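Local structure of putative iron-regulated protein A (4ECG) at residues L231-N236 against T370-V375; N237-I242 against N297-G302. The protein binds calcium ions and is a putative metalloendopeptidase of the imelysin family, probably iron-regulated. All blocks are in the same frame, centred on the assembly; numbering follows the deposited sequence.

Interaction 1. Residues L231-N236 against T370-V375; sequences LMLNGN and TGLGVV
Leu233 meets Leu372 and Val375 mainly through methyl groups. CD2 of Leu233 reaches CD2 of Leu372 at 4.0 Å, where the two side chains cross at a slant. The same CD2 is also close to the backbone O of Leu372. CG1 of Val375 lies against both methyls of Leu233, 4.0 Å from CD1 and 4.1 Å from CD2, and these side chains cross at about a right angle. CG1 of Val375 is placed there by its first torsion (chi1 178°), which sets it opposite the backbone N. All three side chains are buried. No hydrogen bond joins the two segments.

The side-chain hydrogen bonds of Asn234 lie within 231-236 and just after it, where the chain leaves the helix. ND2 of Asn234 donates to O of Leu231 at 2.6 Å, with an N-H...O angle of 158°. The donor sits on a lone pair in the carbonyl plane. OD1 of Asn234 accepts from N of Asn236 at 2.8 Å, which makes an Asx turn. ND2 also bonds OD1 of Asn237. The amide is thus fixed at both ends, just past the last helical residue.

The contact joins the C-terminal end of helix 225-233 to helix 355-377. Met239 of helix 239-259 touches both leucines. Leu315 of helix 315-322 packs on Leu233, and Met330 of helix 324-343 packs on Leu372 and Val375.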
loop_
_atom_site.group_PDB
_atom_site.type_symbol
_atom_site.label_atom_id
_atom_site.label_comp_id
_atom_site.label_asym_id
_atom_site.label_seq_id
_atom_site.Cartn_x
_atom_site.Cartn_y
_atom_site.Cartn_z
ATOM N N LEU A 231 7.488 -0.073 16.068
ATOM C CA LEU A 231 6.977 -0.869 14.942
ATOM C C LEU A 231 6.134 -0.014 14.002
ATOM O O LEU A 231 6.259 -0.110 12.765
ATOM C CB LEU A 231 6.155 -2.054 15.467
ATOM C CG LEU A 231 5.903 -3.253 14.577
ATOM C CD1 LEU A 231 7.220 -3.830 14.077
ATOM C CD2 LEU A 231 5.098 -4.259 15.355
HETATM N N MSE A 232 5.283 0.837 14.577
HETATM C CA MSE A 232 4.382 1.678 13.767
HETATM C C MSE A 232 5.223 2.581 12.890
HETATM O O MSE A 232 4.859 2.814 11.755
HETATM C CB MSE A 232 3.464 2.573 14.627
HETATM C CG MSE A 232 2.360 1.853 15.464
HETATM SE SE MSE A 232 1.498 3.005 16.745
HETATM C CE MSE A 232 0.663 4.231 15.520
ATOM N N LEU A 233 6.337 3.096 13.439
ATOM C CA LEU A 233 7.144 4.144 12.775
ATOM C C LEU A 233 8.228 3.580 11.862
ATOM O O LEU A 233 8.833 4.318 11.101
ATOM C CB LEU A 233 7.800 5.053 13.812
ATOM C CG LEU A 233 6.832 6.064 14.436
ATOM C CD1 LEU A 233 7.268 6.442 15.844
ATOM C CD2 LEU A 233 6.712 7.301 13.557
ATOM N N ASN A 234 8.432 2.266 11.900
ATOM C CA ASN A 234 9.657 1.660 11.384
ATOM C C ASN A 234 9.849 1.761 9.881
ATOM O O ASN A 234 8.877 1.856 9.127
ATOM C CB ASN A 234 9.807 0.173 11.840
ATOM C CG ASN A 234 9.183 -0.822 10.876
ATOM O OD1 ASN A 234 9.829 -1.283 9.907
ATOM N ND2 ASN A 234 7.930 -1.199 11.157
ATOM N N GLY A 235 11.123 1.615 9.480
ATOM C CA GLY A 235 11.599 1.856 8.127
ATOM C C GLY A 235 11.625 0.659 7.207
ATOM O O GLY A 235 11.917 0.814 5.992
ATOM N N ASN A 236 11.405 -0.541 7.756
ATOM C CA ASN A 236 11.305 -1.759 6.912
ATOM C C ASN A 236 9.908 -1.877 6.323
ATOM O O ASN A 236 9.746 -1.976 5.095
ATOM C CB ASN A 236 11.579 -3.032 7.719
ATOM C CG ASN A 236 13.024 -3.153 8.145
ATOM O OD1 ASN A 236 13.794 -2.191 7.997
ATOM N ND2 ASN A 236 13.415 -4.354 8.672
ATOM N N THR A 370 12.830 11.554 6.949
ATOM C CA THR A 370 13.674 12.090 7.986
ATOM C C THR A 370 12.872 12.432 9.228
ATOM O O THR A 370 13.277 12.125 10.343
ATOM C CB THR A 370 14.356 13.364 7.486
ATOM O OG1 THR A 370 15.124 13.026 6.338
ATOM C CG2 THR A 370 15.286 13.964 8.557
ATOM N N GLY A 371 11.726 13.086 9.031
ATOM C CA GLY A 371 10.858 13.520 10.141
ATOM C C GLY A 371 10.351 12.352 10.970
ATOM O O GLY A 371 10.413 12.368 12.207
ATOM N N LEU A 372 9.838 11.325 10.286
ATOM C CA LEU A 372 9.403 10.118 10.963
ATOM C C LEU A 372 10.563 9.444 11.722
ATOM O O LEU A 372 10.341 8.917 12.773
ATOM C CB LEU A 372 8.767 9.141 9.974
ATOM C CG LEU A 372 7.480 9.629 9.315
ATOM C CD1 LEU A 372 7.271 8.828 8.032
ATOM C CD2 LEU A 372 6.335 9.549 10.324
ATOM N N GLY A 373 11.786 9.480 11.204
ATOM C CA GLY A 373 12.980 9.022 11.959
ATOM C C GLY A 373 13.189 9.734 13.296
ATOM O O GLY A 373 13.584 9.109 14.316
ATOM N N VAL A 374 12.924 11.042 13.293
ATOM C CA VAL A 374 13.151 11.866 14.478
ATOM C C VAL A 374 12.062 11.531 15.480
ATOM O O VAL A 374 12.361 11.261 16.653
ATOM C CB VAL A 374 13.191 13.371 14.171
ATOM C CG1 VAL A 374 13.361 14.142 15.465
ATOM C CG2 VAL A 374 14.353 13.678 13.245
ATOM N N VAL A 375 10.816 11.455 15.011
ATOM C CA VAL A 375 9.731 11.020 15.879
ATOM C C VAL A 375 10.060 9.652 16.496
ATOM O O VAL A 375 9.854 9.459 17.660
ATOM C CB VAL A 375 8.350 10.944 15.190
ATOM C CG1 VAL A 375 7.336 10.431 16.201
ATOM C CG2 VAL A 375 7.873 12.308 14.678
#

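Interaction 2. Residues N237-I242 against N297-G302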
loop_
_atom_site.group_PDB
_atom_site.type_symbol
_atom_site.label_atom_id
_atom_site.label_comp_id
_atom_site.label_asym_id
_atom_site.label_seq_id
_atom_site.Cartn_x
_atom_site.Cartn_y
_atom_site.Cartn_z
ATOM N N ASN A 237 8.909 -1.818 7.218
ATOM C CA ASN A 237 7.514 -2.040 6.835
ATOM C C ASN A 237 6.472 -1.188 7.608
ATOM O O ASN A 237 5.249 -1.462 7.571
ATOM C CB ASN A 237 7.245 -3.521 7.009
ATOM C CG ASN A 237 7.507 -3.994 8.419
ATOM O OD1 ASN A 237 7.392 -3.224 9.376
ATOM N ND2 ASN A 237 7.884 -5.248 8.550
ATOM N N GLY A 238 6.943 -0.114 8.249
ATOM C CA GLY A 238 6.064 0.852 8.890
ATOM C C GLY A 238 6.007 2.210 8.211
ATOM O O GLY A 238 6.224 2.325 7.011
HETATM N N MSE A 239 5.727 3.252 8.989
HETATM C CA MSE A 239 5.484 4.570 8.397
HETATM C C MSE A 239 6.685 5.078 7.570
HETATM O O MSE A 239 6.501 5.466 6.424
HETATM C CB MSE A 239 5.044 5.578 9.460
HETATM C CG MSE A 239 3.648 5.241 10.032
HETATM SE SE MSE A 239 3.425 5.872 11.857
HETATM C CE MSE A 239 2.838 7.633 11.360
ATOM N N ALA A 240 7.902 4.996 8.114
ATOM C CA ALA A 240 9.080 5.483 7.384
ATOM C C ALA A 240 9.407 4.598 6.193
ATOM O O ALA A 240 9.978 5.045 5.220
ATOM C CB ALA A 240 10.280 5.652 8.304
ATOM N N GLY A 241 8.998 3.345 6.232
ATOM C CA GLY A 241 9.239 2.450 5.090
ATOM C C GLY A 241 8.512 2.952 3.876
ATOM O O GLY A 241 9.098 3.029 2.764
ATOM N N ILE A 242 7.226 3.274 4.073
ATOM C CA ILE A 242 6.376 3.667 2.932
ATOM C C ILE A 242 6.693 5.078 2.402
ATOM O O ILE A 242 6.766 5.251 1.160
ATOM C CB ILE A 242 4.878 3.466 3.197
ATOM C CG1 ILE A 242 4.100 3.580 1.874
ATOM C CG2 ILE A 242 4.345 4.466 4.206
ATOM C CD1 ILE A 242 4.468 2.567 0.792
ATOM N N ASN A 297 -3.189 8.840 8.507
ATOM C CA ASN A 297 -4.143 8.127 9.357
ATOM C C ASN A 297 -3.479 7.609 10.580
ATOM O O ASN A 297 -4.037 7.713 11.670
ATOM C CB ASN A 297 -4.729 6.934 8.573
ATOM C CG ASN A 297 -5.697 7.362 7.466
ATOM O OD1 ASN A 297 -6.096 8.565 7.334
ATOM N ND2 ASN A 297 -6.096 6.372 6.656
ATOM N N ALA A 298 -2.298 6.998 10.379
ATOM C CA ALA A 298 -1.500 6.427 11.469
ATOM C C ALA A 298 -1.108 7.492 12.501
ATOM O O ALA A 298 -1.132 7.202 13.692
ATOM C CB ALA A 298 -0.208 5.762 10.946
ATOM N N TYR A 299 -0.704 8.680 12.034
ATOM C CA TYR A 299 -0.103 9.693 12.879
ATOM C C TYR A 299 -1.201 10.380 13.692
ATOM O O TYR A 299 -0.977 10.765 14.836
ATOM C CB TYR A 299 0.636 10.741 12.007
ATOM C CG TYR A 299 1.438 11.790 12.748
ATOM C CD1 TYR A 299 2.579 11.452 13.423
ATOM C CD2 TYR A 299 1.044 13.142 12.774
ATOM C CE1 TYR A 299 3.281 12.398 14.133
ATOM C CE2 TYR A 299 1.765 14.100 13.473
ATOM C CZ TYR A 299 2.894 13.711 14.140
ATOM O OH TYR A 299 3.663 14.617 14.858
ATOM N N PHE A 300 -2.360 10.596 13.061
ATOM C CA PHE A 300 -3.463 11.297 13.708
ATOM C C PHE A 300 -4.440 10.322 14.358
ATOM O O PHE A 300 -5.375 10.738 14.989
ATOM C CB PHE A 300 -4.198 12.239 12.709
ATOM C CG PHE A 300 -3.351 13.385 12.216
ATOM C CD1 PHE A 300 -2.906 14.352 13.080
ATOM C CD2 PHE A 300 -2.950 13.470 10.905
ATOM C CE1 PHE A 300 -2.098 15.406 12.638
ATOM C CE2 PHE A 300 -2.165 14.508 10.445
ATOM C CZ PHE A 300 -1.726 15.477 11.327
ATOM N N GLY A 301 -4.250 9.025 14.185
ATOM C CA GLY A 301 -5.007 8.066 14.981
ATOM C C GLY A 301 -6.430 7.785 14.563
ATOM O O GLY A 301 -7.234 7.411 15.390
ATOM N N GLY A 302 -6.732 7.934 13.278
ATOM C CA GLY A 302 -8.017 7.495 12.717
ATOM C C GLY A 302 -8.017 7.590 11.193
ATOM O O GLY A 302 -7.222 8.323 10.620
#
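The ring of Tyr299 receives CE of Met239, a selenomethionine, at its edge and near its plane. CZ of Phe300 lies in plane at the edge of the same ring. The Phe300 ring has CD2 of Tyr299 over one face, 3.8 Å above the plane and offset toward the rim.

The end of Met239 carries the contact. Its CE is 3.6 Å from CB of Ala298 and 3.9 Å from CB of Tyr299. SE also touches the Ala298 methyl, at 3.7 Å. A bend at chi3 (87°) turns CE out of line with the rest of the chain, and it lies against both of these CB atoms. CB of Ala298 points toward 237-242. Tyr299 OH hydrogen-bonds OD1 of Asp327.

No hydrogen bond crosses between the segments. Leu315 of helix 315-322 touches both Met239 and Tyr299. The contact joins the first turn of helix 239-259, with Gly238 at the N-cap, to the C-terminal end of helix 284-300. This is buried apolar helix-helix packing in the mainly helical imelysin fold.

How the interactions relate
From the N terminus, the chain first runs through 231-236 and directly on into 237-242. Interaction 2 closes the shorter loop, with 54 residues up to 297-302. Interaction 1 closes the longer one, with 133 residues up to 370-375. The shorter loop lies wholly within the longer, and the two do not cross. Their centres are 9 Å apart. Backbone hydrogen bonds from N of Met239 to O of Met232 and from N of Ala240 to O of Leu233 probably join them. CD1 of Leu372 also packs on Ala240. Together they tie the turn between helices 225-233 and 239-259 to helices 284-300 and 355-377.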